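Long-range contacts in putative P4-specific DNA primase (Enterobacteria phage P4, PDB 1KA8), which makes di- to pentaribonucleotide primers, unwinds DNA as a helicase and, through the origin-binding domain described here, binds the phage P4 replication origin: residues G10-L15 and L87-E92; M21-A26 and L54-F59; P4-I9 and L67-L72. One frame throughout, in Å; residues are numbered along the deposited sequence.

Interaction 1: G10-L15 and L87-E92; sequences GYLETL and LTLKEE
Strand 12-14 pairs with strand 82-89 in the antiparallel beta sheet of this winged-helix domain. E13 and T88 form the hydrogen-bonded pair. E13 N gives to T88 O at 2.8 Å, and T88 N returns a bond to E13 O at 2.8 Å. L12-L89 and T14-L87 are the non-hydrogen-bonded pairs beside it. L12 CD2 lies against L89 CD2, the two side chains running side by side in the same direction. T14 CG2 meets L87 CD2 on that same face. There L12 and L87 pack on L37 of helix 37-47, L87 also on L63 and L67, and L89 on M21, W97 and L98. Just past the strand, L15 crosses T88, whose side chain is on the face of E13, at about a right angle. Past the other end, K90 N gives a nearly straight bond to Y11 O (2.9 Å, 173°). The K90 chain runs back and bends at its last torsion (chi4 68°). NZ thereby bonds G10 O at 2.7 Å, above the carbonyl plane. Its approach to L12 O is too short to trust in detail. Y11 OH turns to D96. The lysine ammonium is thus held by G10 O, with L12 O a probable second acceptor; E13 makes no salt bridge with it.

Interaction 2: M21-A26 and L54-F59; sequences MYMGNA and LSLKMF
M23 lays its CG against L56 CD2 at 4.0 Å and carries its sulfur on to the F59 ring. Its CG stands anti to the backbone N (chi1 -175°), and the chain then bends at chi2 and chi3. The bends bring SD near F59 CE2 and CD2, 4.1 Å from CE2. This is a Met-aromatic contact with an oblique approach: the sulfur is 5.2 Å from the F59 centroid and 70° off the ring normal. L56 points toward the loop from the first turn of helix 56-69. Its CD2 touches both M23 CG and the G24 carbonyl oxygen, while its CG meets N25 CB at 4.2 Å. S55, at the N-cap, takes the M58 N-H on its OG at 2.8 Å, a bond within segment 54-59. Around the contact, M23 also reaches L37, and F59 meets the rings of Y41 and F8. The contact therefore joins the loop between strand 12-14 and helix 37-47 to the beginning of helix 56-69. No hydrogen bond crosses between 21-26 and 54-59. The two segments are probably held mainly by van der Waals packing of sulfur, methyl and ring, with the G24 carbonyl oxygen against L56.

Interaction 3: P4-I9 and L67-L72; sequences PTFDFI and LKEYGL
F6 and Y70 lay their rings over each other as an offset stack, one reaching out from helix 4-8 and the other from the end of helix 56-69. The side chains come from opposite directions. Their planes are only 10° apart and their centroids 4.3 Å, with F6 CZ over the rim of the Y70 ring. The Y70 ring slides into the slot between the F6 ring and the backbone and side chain of I9. I9 O lies over the opposite face of the tyrosine, and I9 CB packs against Y70 CE1 at 3.6 Å. At the far end of the slot, Y70 OH gives a hydrogen bond to F6 O at 2.6 Å. The donor lies 40° out of that carbonyl plane. The same hydroxyl sits over one face of the F6 ring. Beside Y70, the branch methyl I9 CG2 is a second bump, touching L67 CD2 at 3.7 Å. E69 approaches the F6 ring obliquely through OE2, with the carboxylate plane turned 76° from the ring.

A Schellman motif at G71 closes the helix just after Y70. The second subunit lies close by: its D3 packs on F6 and brings a like charge close to E69 OE2, its D1 packs on Y70 and its T5 on E69. Within the contact, a flat ring is gripped both by its faces and by its hydroxyl. The stack and the bond to F6 O together fix where the tyrosine lies: F6 O satisfies its hydroxyl while both faces of its ring are packed.

In the fold
Interactions 1 and 3 are neighbours, with centres about 10 Å apart; interaction 2 lies about 16 Å from interaction 1 and 15 Å from interaction 3. Helix 4-8 is followed by strand 12-14, so interaction 3 passes into interaction 1, and G10 CA touches Y70 OH. Along the chain, the segments of these two contacts alternate. Both segments of interaction 2 fall between those of each other contact. Helix 56-69 serves interaction 2 with its start and interaction 3 with its end. M21 N probably bonds to L87 O. The three contacts thus tie helices 4-8 and 56-69, the sheet and the 21-26 loop into one origin-binding domain. Interactions 2 and 3 also touch the second subunit, consistent with regulation of DNA binding by dimerization.

Interaction 1: G10-L15 and L87-E92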
ATOM      1  N   GLY A  10      -2.777   5.906   9.605  1.00 42.12           N
ATOM      2  CA  GLY A  10      -3.437   7.165   9.886  1.00 43.42           C
ATOM      3  C   GLY A  10      -3.129   7.653  11.288  1.00 43.07           C
ATOM      4  O   GLY A  10      -3.302   8.823  11.598  1.00 44.38           O
ATOM      5  N   TYR A  11      -2.681   6.738  12.138  1.00 43.73           N
ATOM      6  CA  TYR A  11      -2.326   7.052  13.513  1.00 43.42           C
ATOM      7  C   TYR A  11      -0.840   7.354  13.617  1.00 42.62           C
ATOM      8  O   TYR A  11      -0.280   7.307  14.703  1.00 44.03           O
ATOM      9  CB  TYR A  11      -2.630   5.872  14.422  1.00 44.47           C
ATOM     10  CG  TYR A  11      -4.078   5.665  14.741  1.00 47.55           C
ATOM     11  CD1 TYR A  11      -4.724   6.461  15.681  1.00 49.41           C
ATOM     12  CD2 TYR A  11      -4.796   4.642  14.143  1.00 48.30           C
ATOM     13  CE1 TYR A  11      -6.049   6.234  16.019  1.00 49.72           C
ATOM     14  CE2 TYR A  11      -6.118   4.410  14.476  1.00 48.52           C
ATOM     15  CZ  TYR A  11      -6.733   5.207  15.413  1.00 49.81           C
ATOM     16  OH  TYR A  11      -8.030   4.947  15.757  1.00 53.13           O
ATOM     17  N   LEU A  12      -0.191   7.661  12.504  1.00 41.92           N
ATOM     18  CA  LEU A  12       1.237   7.934  12.563  1.00 42.15           C
ATOM     19  C   LEU A  12       1.629   9.365  12.229  1.00 43.26           C
ATOM     20  O   LEU A  12       1.005  10.003  11.377  1.00 41.66           O
ATOM     21  CB  LEU A  12       1.981   6.987  11.628  1.00 41.87           C
ATOM     22  CG  LEU A  12       1.774   5.492  11.865  1.00 40.73           C
ATOM     23  CD1 LEU A  12       2.595   4.751  10.845  1.00 42.19           C
ATOM     24  CD2 LEU A  12       2.214   5.083  13.264  1.00 40.79           C
ATOM     25  N   GLU A  13       2.672   9.854  12.909  1.00 45.74           N
ATOM     26  CA  GLU A  13       3.215  11.201  12.704  1.00 46.72           C
ATOM     27  C   GLU A  13       4.703  11.105  12.454  1.00 46.48           C
ATOM     28  O   GLU A  13       5.376  10.198  12.959  1.00 45.85           O
ATOM     29  CB  GLU A  13       3.054  12.075  13.936  1.00 50.39           C
ATOM     30  CG  GLU A  13       1.666  12.170  14.506  1.00 58.40           C
ATOM     31  CD  GLU A  13       1.681  12.744  15.925  1.00 63.69           C
ATOM     32  OE1 GLU A  13       2.674  12.472  16.645  1.00 64.65           O
ATOM     33  OE2 GLU A  13       0.707  13.442  16.320  1.00 67.17           O
ATOM     34  N   THR A  14       5.217  12.059  11.689  1.00 46.35           N
ATOM     35  CA  THR A  14       6.646  12.118  11.382  1.00 46.85           C
ATOM     36  C   THR A  14       7.422  13.008  12.356  1.00 49.21           C
ATOM     37  O   THR A  14       6.887  13.978  12.890  1.00 48.76           O
ATOM     38  CB  THR A  14       6.905  12.699  10.010  1.00 44.26           C
ATOM     39  OG1 THR A  14       5.857  13.620   9.691  1.00 44.11           O
ATOM     40  CG2 THR A  14       7.007  11.604   8.978  1.00 45.82           C
ATOM     41  N   LEU A  15       8.695  12.671  12.565  1.00 50.75           N
ATOM     42  CA  LEU A  15       9.599  13.412  13.445  1.00 52.75           C
ATOM     43  C   LEU A  15      10.634  14.190  12.620  1.00 54.63           C
ATOM     44  O   LEU A  15      11.030  13.768  11.532  1.00 55.24           O
ATOM     45  CB  LEU A  15      10.349  12.449  14.377  1.00 51.38           C
ATOM     46  CG  LEU A  15       9.649  11.771  15.556  1.00 51.21           C
ATOM     47  CD1 LEU A  15      10.588  10.758  16.194  1.00 49.75           C
ATOM     48  CD2 LEU A  15       9.228  12.814  16.570  1.00 49.67           C
ATOM     49  N   LEU A  87       9.096   8.032  12.877  1.00 34.33           N
ATOM     50  CA  LEU A  87       7.662   8.050  13.126  1.00 32.97           C
ATOM     51  C   LEU A  87       7.264   7.773  14.566  1.00 31.57           C
ATOM     52  O   LEU A  87       7.963   7.067  15.296  1.00 28.32           O
ATOM     53  CB  LEU A  87       6.974   7.026  12.216  1.00 34.11           C
ATOM     54  CG  LEU A  87       7.412   6.992  10.749  1.00 40.31           C
ATOM     55  CD1 LEU A  87       7.098   5.622  10.149  1.00 40.94           C
ATOM     56  CD2 LEU A  87       6.741   8.125   9.980  1.00 40.52           C
ATOM     57  N   THR A  88       6.123   8.335  14.965  1.00 30.87           N
ATOM     58  CA  THR A  88       5.591   8.115  16.307  1.00 33.22           C
ATOM     59  C   THR A  88       4.081   8.042  16.239  1.00 33.64           C
ATOM     60  O   THR A  88       3.469   8.531  15.280  1.00 34.17           O
ATOM     61  CB  THR A  88       5.958   9.248  17.299  1.00 35.38           C
ATOM     62  OG1 THR A  88       5.083  10.368  17.101  1.00 34.67           O
ATOM     63  CG2 THR A  88       7.374   9.698  17.080  1.00 34.29           C
ATOM     64  N   LEU A  89       3.479   7.452  17.265  1.00 33.82           N
ATOM     65  CA  LEU A  89       2.029   7.329  17.285  1.00 37.22           C
ATOM     66  C   LEU A  89       1.354   8.616  17.720  1.00 38.08           C
ATOM     67  O   LEU A  89       1.769   9.234  18.691  1.00 39.51           O
ATOM     68  CB  LEU A  89       1.559   6.206  18.231  1.00 35.22           C
ATOM     69  CG  LEU A  89       2.215   4.827  18.211  1.00 37.03           C
ATOM     70  CD1 LEU A  89       1.233   3.845  18.786  1.00 34.62           C
ATOM     71  CD2 LEU A  89       2.627   4.435  16.803  1.00 35.89           C
ATOM     72  N   LYS A  90       0.319   9.017  16.990  1.00 39.92           N
ATOM     73  CA  LYS A  90      -0.452  10.199  17.340  1.00 41.44           C
ATOM     74  C   LYS A  90      -1.084   9.874  18.690  1.00 44.03           C
ATOM     75  O   LYS A  90      -1.141   8.720  19.081  1.00 44.65           O
ATOM     76  CB  LYS A  90      -1.570  10.455  16.323  1.00 41.11           C
ATOM     77  CG  LYS A  90      -1.112  10.804  14.913  1.00 40.02           C
ATOM     78  CD  LYS A  90      -2.315  11.219  14.074  1.00 40.54           C
ATOM     79  CE  LYS A  90      -1.922  11.723  12.690  1.00 40.11           C
ATOM     80  NZ  LYS A  90      -1.357  10.665  11.777  1.00 43.82           N
ATOM     81  N   GLU A  91      -1.563  10.889  19.401  1.00 48.55           N
ATOM     82  CA  GLU A  91      -2.174  10.693  20.722  1.00 49.76           C
ATOM     83  C   GLU A  91      -3.463   9.851  20.699  1.00 48.25           C
ATOM     84  O   GLU A  91      -3.685   9.070  21.616  1.00 46.19           O
ATOM     85  CB  GLU A  91      -2.472  12.057  21.378  1.00 53.09           C
ATOM     86  CG  GLU A  91      -3.792  12.686  20.878  1.00 59.18           C
ATOM     87  CD  GLU A  91      -4.063  14.104  21.385  1.00 62.33           C
ATOM     88  OE1 GLU A  91      -3.979  14.336  22.620  1.00 63.74           O
ATOM     89  OE2 GLU A  91      -4.377  14.983  20.539  1.00 63.31           O
ATOM     90  N   GLU A  92      -4.308  10.005  19.674  1.00 47.79           N
ATOM     91  CA  GLU A  92      -5.551   9.249  19.619  1.00 48.11           C
ATOM     92  C   GLU A  92      -5.297   7.745  19.659  1.00 47.90           C
ATOM     93  O   GLU A  92      -6.160   6.959  20.073  1.00 46.60           O
ATOM     94  CB  GLU A  92      -6.365   9.636  18.384  1.00 49.77           C
ATOM     95  CG  GLU A  92      -5.564  10.195  17.228  1.00 56.72           C
ATOM     96  CD  GLU A  92      -5.303  11.690  17.355  1.00 60.47           C
ATOM     97  OE1 GLU A  92      -4.406  12.084  18.131  1.00 62.52           O
ATOM     98  OE2 GLU A  92      -5.999  12.478  16.677  1.00 61.16           O
TER

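Interaction 2: M21-A26 and L54-F59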
ATOM      1  N   MET A  21      10.089   5.501  16.235  1.00 40.33           N
ATOM      2  CA  MET A  21       9.925   4.058  16.403  1.00 34.87           C
ATOM      3  C   MET A  21      10.884   3.201  15.596  1.00 36.15           C
ATOM      4  O   MET A  21      11.447   3.630  14.589  1.00 35.45           O
ATOM      5  CB  MET A  21       8.499   3.647  16.038  1.00 28.89           C
ATOM      6  CG  MET A  21       7.488   4.043  17.059  1.00 20.72           C
ATOM      7  SD  MET A  21       5.834   3.977  16.440  1.00 11.38           S
ATOM      8  CE  MET A  21       5.347   2.472  17.283  1.00  8.66           C
ATOM      9  N   TYR A  22      11.061   1.977  16.059  1.00 37.54           N
ATOM     10  CA  TYR A  22      11.903   1.020  15.366  1.00 40.43           C
ATOM     11  C   TYR A  22      10.994   0.054  14.550  1.00 40.31           C
ATOM     12  O   TYR A  22       9.888  -0.333  14.981  1.00 39.98           O
ATOM     13  CB  TYR A  22      12.733   0.223  16.380  1.00 44.27           C
ATOM     14  CG  TYR A  22      14.065   0.839  16.787  1.00 48.62           C
ATOM     15  CD1 TYR A  22      14.168   1.695  17.886  1.00 48.51           C
ATOM     16  CD2 TYR A  22      15.244   0.492  16.109  1.00 50.86           C
ATOM     17  CE1 TYR A  22      15.419   2.177  18.309  1.00 49.69           C
ATOM     18  CE2 TYR A  22      16.493   0.966  16.515  1.00 52.56           C
ATOM     19  CZ  TYR A  22      16.584   1.806  17.620  1.00 53.08           C
ATOM     20  OH  TYR A  22      17.842   2.245  18.028  1.00 55.29           O
ATOM     21  N   MET A  23      11.444  -0.328  13.367  1.00 38.07           N
ATOM     22  CA  MET A  23      10.666  -1.249  12.556  1.00 36.82           C
ATOM     23  C   MET A  23      10.930  -2.627  13.125  1.00 37.14           C
ATOM     24  O   MET A  23      11.682  -3.374  12.517  1.00 38.97           O
ATOM     25  CB  MET A  23      11.174  -1.221  11.101  1.00 33.08           C
ATOM     26  CG  MET A  23      10.345  -2.058  10.131  1.00 26.68           C
ATOM     27  SD  MET A  23       8.704  -1.409  10.153  1.00 26.80           S
ATOM     28  CE  MET A  23       8.965  -0.047   9.146  1.00 20.65           C
ATOM     29  N   GLY A  24      10.347  -2.983  14.266  1.00 36.51           N
ATOM     30  CA  GLY A  24      10.639  -4.300  14.830  1.00 37.17           C
ATOM     31  C   GLY A  24      10.466  -5.476  13.871  1.00 39.58           C
ATOM     32  O   GLY A  24      10.702  -5.368  12.667  1.00 41.57           O
ATOM     33  N   ASN A  25      10.075  -6.627  14.398  1.00 37.31           N
ATOM     34  CA  ASN A  25       9.841  -7.773  13.543  1.00 32.89           C
ATOM     35  C   ASN A  25       9.132  -8.816  14.376  1.00 34.34           C
ATOM     36  O   ASN A  25       9.067  -8.708  15.597  1.00 38.53           O
ATOM     37  CB  ASN A  25      11.145  -8.282  12.965  1.00 25.29           C
ATOM     38  CG  ASN A  25      12.019  -8.879  13.996  1.00 24.69           C
ATOM     39  OD1 ASN A  25      13.234  -8.839  13.882  1.00 28.53           O
ATOM     40  ND2 ASN A  25      11.416  -9.453  15.022  1.00 22.54           N
ATOM     41  N   ALA A  26       8.589  -9.820  13.717  1.00 35.26           N
ATOM     42  CA  ALA A  26       7.826 -10.842  14.405  1.00 35.87           C
ATOM     43  C   ALA A  26       8.559 -11.620  15.493  1.00 36.12           C
ATOM     44  O   ALA A  26       7.950 -12.093  16.448  1.00 35.10           O
ATOM     45  CB  ALA A  26       7.264 -11.794  13.377  1.00 37.86           C
ATOM     46  N   LEU A  54      -0.357  -8.122   7.305  1.00 39.64           N
ATOM     47  CA  LEU A  54       0.745  -8.091   6.366  1.00 37.06           C
ATOM     48  C   LEU A  54       2.039  -8.538   7.051  1.00 38.94           C
ATOM     49  O   LEU A  54       2.259  -8.303   8.238  1.00 41.32           O
ATOM     50  CB  LEU A  54       0.940  -6.692   5.801  1.00 36.06           C
ATOM     51  CG  LEU A  54      -0.132  -6.118   4.878  1.00 37.55           C
ATOM     52  CD1 LEU A  54       0.312  -4.753   4.334  1.00 36.56           C
ATOM     53  CD2 LEU A  54      -0.352  -7.078   3.734  1.00 33.93           C
ATOM     54  N   SER A  55       2.895  -9.204   6.296  1.00 39.34           N
ATOM     55  CA  SER A  55       4.163  -9.672   6.824  1.00 38.35           C
ATOM     56  C   SER A  55       5.032  -8.449   7.050  1.00 39.73           C
ATOM     57  O   SER A  55       4.716  -7.358   6.572  1.00 41.82           O
ATOM     58  CB  SER A  55       4.847 -10.546   5.790  1.00 35.59           C
ATOM     59  OG  SER A  55       5.111  -9.782   4.625  1.00 35.64           O
ATOM     60  N   LEU A  56       6.135  -8.630   7.763  1.00 38.68           N
ATOM     61  CA  LEU A  56       7.052  -7.534   7.993  1.00 38.99           C
ATOM     62  C   LEU A  56       7.488  -7.045   6.621  1.00 39.46           C
ATOM     63  O   LEU A  56       7.437  -5.860   6.332  1.00 41.21           O
ATOM     64  CB  LEU A  56       8.258  -8.036   8.820  1.00 40.09           C
ATOM     65  CG  LEU A  56       9.488  -7.210   9.267  1.00 36.04           C
ATOM     66  CD1 LEU A  56      10.433  -7.030   8.100  1.00 37.72           C
ATOM     67  CD2 LEU A  56       9.064  -5.869   9.849  1.00 35.15           C
ATOM     68  N   LYS A  57       7.881  -7.972   5.762  1.00 40.97           N
ATOM     69  CA  LYS A  57       8.342  -7.620   4.426  1.00 43.46           C
ATOM     70  C   LYS A  57       7.316  -6.816   3.643  1.00 43.97           C
ATOM     71  O   LYS A  57       7.642  -5.783   3.048  1.00 43.61           O
ATOM     72  CB  LYS A  57       8.692  -8.883   3.654  1.00 45.13           C
ATOM     73  CG  LYS A  57       9.509  -8.640   2.401  1.00 48.50           C
ATOM     74  CD  LYS A  57       9.823  -9.976   1.712  1.00 53.79           C
ATOM     75  CE  LYS A  57      10.949  -9.843   0.693  1.00 57.42           C
ATOM     76  NZ  LYS A  57      12.212  -9.322   1.316  1.00 58.09           N
ATOM     77  N   MET A  58       6.075  -7.293   3.648  1.00 42.97           N
ATOM     78  CA  MET A  58       5.008  -6.622   2.917  1.00 42.75           C
ATOM     79  C   MET A  58       4.704  -5.288   3.551  1.00 42.52           C
ATOM     80  O   MET A  58       4.580  -4.276   2.862  1.00 42.92           O
ATOM     81  CB  MET A  58       3.747  -7.509   2.854  1.00 42.25           C
ATOM     82  CG  MET A  58       3.872  -8.689   1.854  1.00 39.82           C
ATOM     83  SD  MET A  58       4.389  -8.136   0.168  1.00 36.75           S
ATOM     84  CE  MET A  58       2.752  -7.927  -0.614  1.00 34.93           C
ATOM     85  N   PHE A  59       4.603  -5.291   4.871  1.00 43.44           N
ATOM     86  CA  PHE A  59       4.333  -4.075   5.618  1.00 41.91           C
ATOM     87  C   PHE A  59       5.404  -3.050   5.250  1.00 39.51           C
ATOM     88  O   PHE A  59       5.126  -1.898   4.908  1.00 36.86           O
ATOM     89  CB  PHE A  59       4.406  -4.369   7.109  1.00 43.64           C
ATOM     90  CG  PHE A  59       4.082  -3.192   7.967  1.00 47.95           C
ATOM     91  CD1 PHE A  59       2.775  -2.978   8.406  1.00 48.67           C
ATOM     92  CD2 PHE A  59       5.078  -2.280   8.321  1.00 48.57           C
ATOM     93  CE1 PHE A  59       2.457  -1.874   9.187  1.00 49.22           C
ATOM     94  CE2 PHE A  59       4.776  -1.169   9.100  1.00 48.63           C
ATOM     95  CZ  PHE A  59       3.459  -0.964   9.537  1.00 50.48           C
TER

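Interaction 3: P4-I9 and L67-L72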
ATOM      1  N   PRO A   4      -7.386  -1.874   6.403  1.00 57.50           N
ATOM      2  CA  PRO A   4      -6.909  -1.575   7.748  1.00 57.88           C
ATOM      3  C   PRO A   4      -5.463  -1.101   7.818  1.00 56.49           C
ATOM      4  O   PRO A   4      -5.161  -0.160   8.544  1.00 59.25           O
ATOM      5  CB  PRO A   4      -7.172  -2.881   8.503  1.00 58.11           C
ATOM      6  CG  PRO A   4      -7.034  -3.888   7.447  1.00 56.18           C
ATOM      7  CD  PRO A   4      -7.805  -3.281   6.319  1.00 57.95           C
ATOM      8  N   THR A   5      -4.572  -1.728   7.068  1.00 52.29           N
ATOM      9  CA  THR A   5      -3.188  -1.294   7.084  1.00 51.18           C
ATOM     10  C   THR A   5      -3.123   0.218   6.857  1.00 49.78           C
ATOM     11  O   THR A   5      -2.381   0.937   7.532  1.00 52.37           O
ATOM     12  CB  THR A   5      -2.386  -1.997   5.980  1.00 50.86           C
ATOM     13  OG1 THR A   5      -2.152  -3.366   6.352  1.00 49.96           O
ATOM     14  CG2 THR A   5      -1.074  -1.267   5.732  1.00 49.03           C
ATOM     15  N   PHE A   6      -3.913   0.697   5.907  1.00 46.17           N
ATOM     16  CA  PHE A   6      -3.951   2.122   5.603  1.00 44.43           C
ATOM     17  C   PHE A   6      -4.458   2.964   6.778  1.00 45.61           C
ATOM     18  O   PHE A   6      -3.903   4.032   7.074  1.00 43.89           O
ATOM     19  CB  PHE A   6      -4.861   2.388   4.428  1.00 39.15           C
ATOM     20  CG  PHE A   6      -4.969   3.822   4.081  1.00 33.12           C
ATOM     21  CD1 PHE A   6      -3.957   4.444   3.343  1.00 33.55           C
ATOM     22  CD2 PHE A   6      -6.060   4.565   4.516  1.00 29.56           C
ATOM     23  CE1 PHE A   6      -4.023   5.828   3.032  1.00 35.51           C
ATOM     24  CE2 PHE A   6      -6.150   5.938   4.221  1.00 32.93           C
ATOM     25  CZ  PHE A   6      -5.128   6.582   3.475  1.00 32.09           C
ATOM     26  N   ASP A   7      -5.528   2.500   7.423  1.00 45.68           N
ATOM     27  CA  ASP A   7      -6.089   3.221   8.571  1.00 46.25           C
ATOM     28  C   ASP A   7      -5.060   3.334   9.680  1.00 47.12           C
ATOM     29  O   ASP A   7      -4.912   4.387  10.287  1.00 47.72           O
ATOM     30  CB  ASP A   7      -7.329   2.513   9.111  1.00 43.29           C
ATOM     31  CG  ASP A   7      -8.391   2.314   8.049  1.00 42.08           C
ATOM     32  OD1 ASP A   7      -8.339   3.023   7.004  1.00 40.80           O
ATOM     33  OD2 ASP A   7      -9.277   1.456   8.273  1.00 41.46           O
ATOM     34  N   PHE A   8      -4.354   2.240   9.941  1.00 46.53           N
ATOM     35  CA  PHE A   8      -3.320   2.223  10.954  1.00 44.75           C
ATOM     36  C   PHE A   8      -2.338   3.350  10.679  1.00 43.60           C
ATOM     37  O   PHE A   8      -2.008   4.122  11.568  1.00 45.06           O
ATOM     38  CB  PHE A   8      -2.575   0.895  10.919  1.00 43.92           C
ATOM     39  CG  PHE A   8      -1.304   0.892  11.725  1.00 42.97           C
ATOM     40  CD1 PHE A   8      -1.335   0.685  13.102  1.00 42.87           C
ATOM     41  CD2 PHE A   8      -0.071   1.095  11.105  1.00 41.00           C
ATOM     42  CE1 PHE A   8      -0.161   0.677  13.848  1.00 40.17           C
ATOM     43  CE2 PHE A   8       1.101   1.088  11.840  1.00 38.22           C
ATOM     44  CZ  PHE A   8       1.054   0.878  13.214  1.00 39.68           C
ATOM     45  N   ILE A   9      -1.867   3.435   9.443  1.00 41.40           N
ATOM     46  CA  ILE A   9      -0.911   4.472   9.062  1.00 41.07           C
ATOM     47  C   ILE A   9      -1.480   5.866   9.330  1.00 41.61           C
ATOM     48  O   ILE A   9      -0.769   6.877   9.295  1.00 40.44           O
ATOM     49  CB  ILE A   9      -0.541   4.334   7.574  1.00 39.74           C
ATOM     50  CG1 ILE A   9      -0.146   2.887   7.270  1.00 38.86           C
ATOM     51  CG2 ILE A   9       0.587   5.275   7.220  1.00 40.30           C
ATOM     52  CD1 ILE A   9       0.890   2.322   8.182  1.00 37.39           C
ATOM     53  N   LEU A  67       2.316   6.256   3.534  1.00 50.28           N
ATOM     54  CA  LEU A  67       2.699   7.488   4.223  1.00 50.01           C
ATOM     55  C   LEU A  67       2.587   8.642   3.237  1.00 50.41           C
ATOM     56  O   LEU A  67       2.029   9.692   3.557  1.00 49.68           O
ATOM     57  CB  LEU A  67       4.145   7.416   4.742  1.00 47.54           C
ATOM     58  CG  LEU A  67       4.431   6.627   6.027  1.00 46.06           C
ATOM     59  CD1 LEU A  67       5.927   6.623   6.275  1.00 45.20           C
ATOM     60  CD2 LEU A  67       3.689   7.234   7.210  1.00 43.25           C
ATOM     61  N   LYS A  68       3.133   8.441   2.039  1.00 51.99           N
ATOM     62  CA  LYS A  68       3.085   9.457   0.986  1.00 53.42           C
ATOM     63  C   LYS A  68       1.631   9.820   0.727  1.00 52.50           C
ATOM     64  O   LYS A  68       1.296  10.988   0.504  1.00 52.25           O
ATOM     65  CB  LYS A  68       3.686   8.936  -0.330  1.00 54.35           C
ATOM     66  CG  LYS A  68       4.854   9.780  -0.884  1.00 57.54           C
ATOM     67  CD  LYS A  68       4.632  11.316  -0.752  1.00 59.49           C
ATOM     68  CE  LYS A  68       5.935  12.128  -1.042  1.00 60.96           C
ATOM     69  NZ  LYS A  68       5.951  13.571  -0.576  1.00 58.20           N
ATOM     70  N   GLU A  69       0.775   8.799   0.742  1.00 51.44           N
ATOM     71  CA  GLU A  69      -0.647   9.002   0.519  1.00 51.75           C
ATOM     72  C   GLU A  69      -1.227   9.940   1.570  1.00 50.89           C
ATOM     73  O   GLU A  69      -2.165  10.693   1.303  1.00 50.50           O
ATOM     74  CB  GLU A  69      -1.396   7.672   0.544  1.00 52.72           C
ATOM     75  CG  GLU A  69      -1.253   6.868  -0.727  1.00 54.54           C
ATOM     76  CD  GLU A  69      -2.298   5.793  -0.806  1.00 57.05           C
ATOM     77  OE1 GLU A  69      -3.081   5.795  -1.786  1.00 57.37           O
ATOM     78  OE2 GLU A  69      -2.344   4.955   0.123  1.00 57.85           O
ATOM     79  N   TYR A  70      -0.667   9.890   2.772  1.00 50.58           N
ATOM     80  CA  TYR A  70      -1.115  10.764   3.854  1.00 49.21           C
ATOM     81  C   TYR A  70      -0.321  12.069   3.807  1.00 49.31           C
ATOM     82  O   TYR A  70      -0.517  12.952   4.630  1.00 49.24           O
ATOM     83  CB  TYR A  70      -0.907  10.082   5.212  1.00 46.26           C
ATOM     84  CG  TYR A  70      -1.991   9.086   5.608  1.00 42.46           C
ATOM     85  CD1 TYR A  70      -1.748   7.699   5.596  1.00 40.93           C
ATOM     86  CD2 TYR A  70      -3.218   9.536   6.116  1.00 38.58           C
ATOM     87  CE1 TYR A  70      -2.693   6.795   6.100  1.00 36.42           C
ATOM     88  CE2 TYR A  70      -4.164   8.642   6.622  1.00 36.36           C
ATOM     89  CZ  TYR A  70      -3.894   7.280   6.619  1.00 35.89           C
ATOM     90  OH  TYR A  70      -4.815   6.422   7.195  1.00 35.66           O
ATOM     91  N   GLY A  71       0.583  12.174   2.842  1.00 49.73           N
ATOM     92  CA  GLY A  71       1.386  13.373   2.708  1.00 52.13           C
ATOM     93  C   GLY A  71       2.532  13.484   3.694  1.00 52.32           C
ATOM     94  O   GLY A  71       2.922  14.579   4.077  1.00 51.49           O
ATOM     95  N   LEU A  72       3.080  12.353   4.108  1.00 53.03           N
ATOM     96  CA  LEU A  72       4.188  12.353   5.054  1.00 53.59           C
ATOM     97  C   LEU A  72       5.446  11.795   4.401  1.00 54.95           C
ATOM     98  O   LEU A  72       5.372  11.013   3.446  1.00 55.55           O
ATOM     99  CB  LEU A  72       3.843  11.504   6.277  1.00 52.11           C
ATOM    100  CG  LEU A  72       2.427  11.738   6.794  1.00 52.05           C
ATOM    101  CD1 LEU A  72       2.142  10.883   8.007  1.00 52.58           C
ATOM    102  CD2 LEU A  72       2.275  13.200   7.112  1.00 52.19           C
TER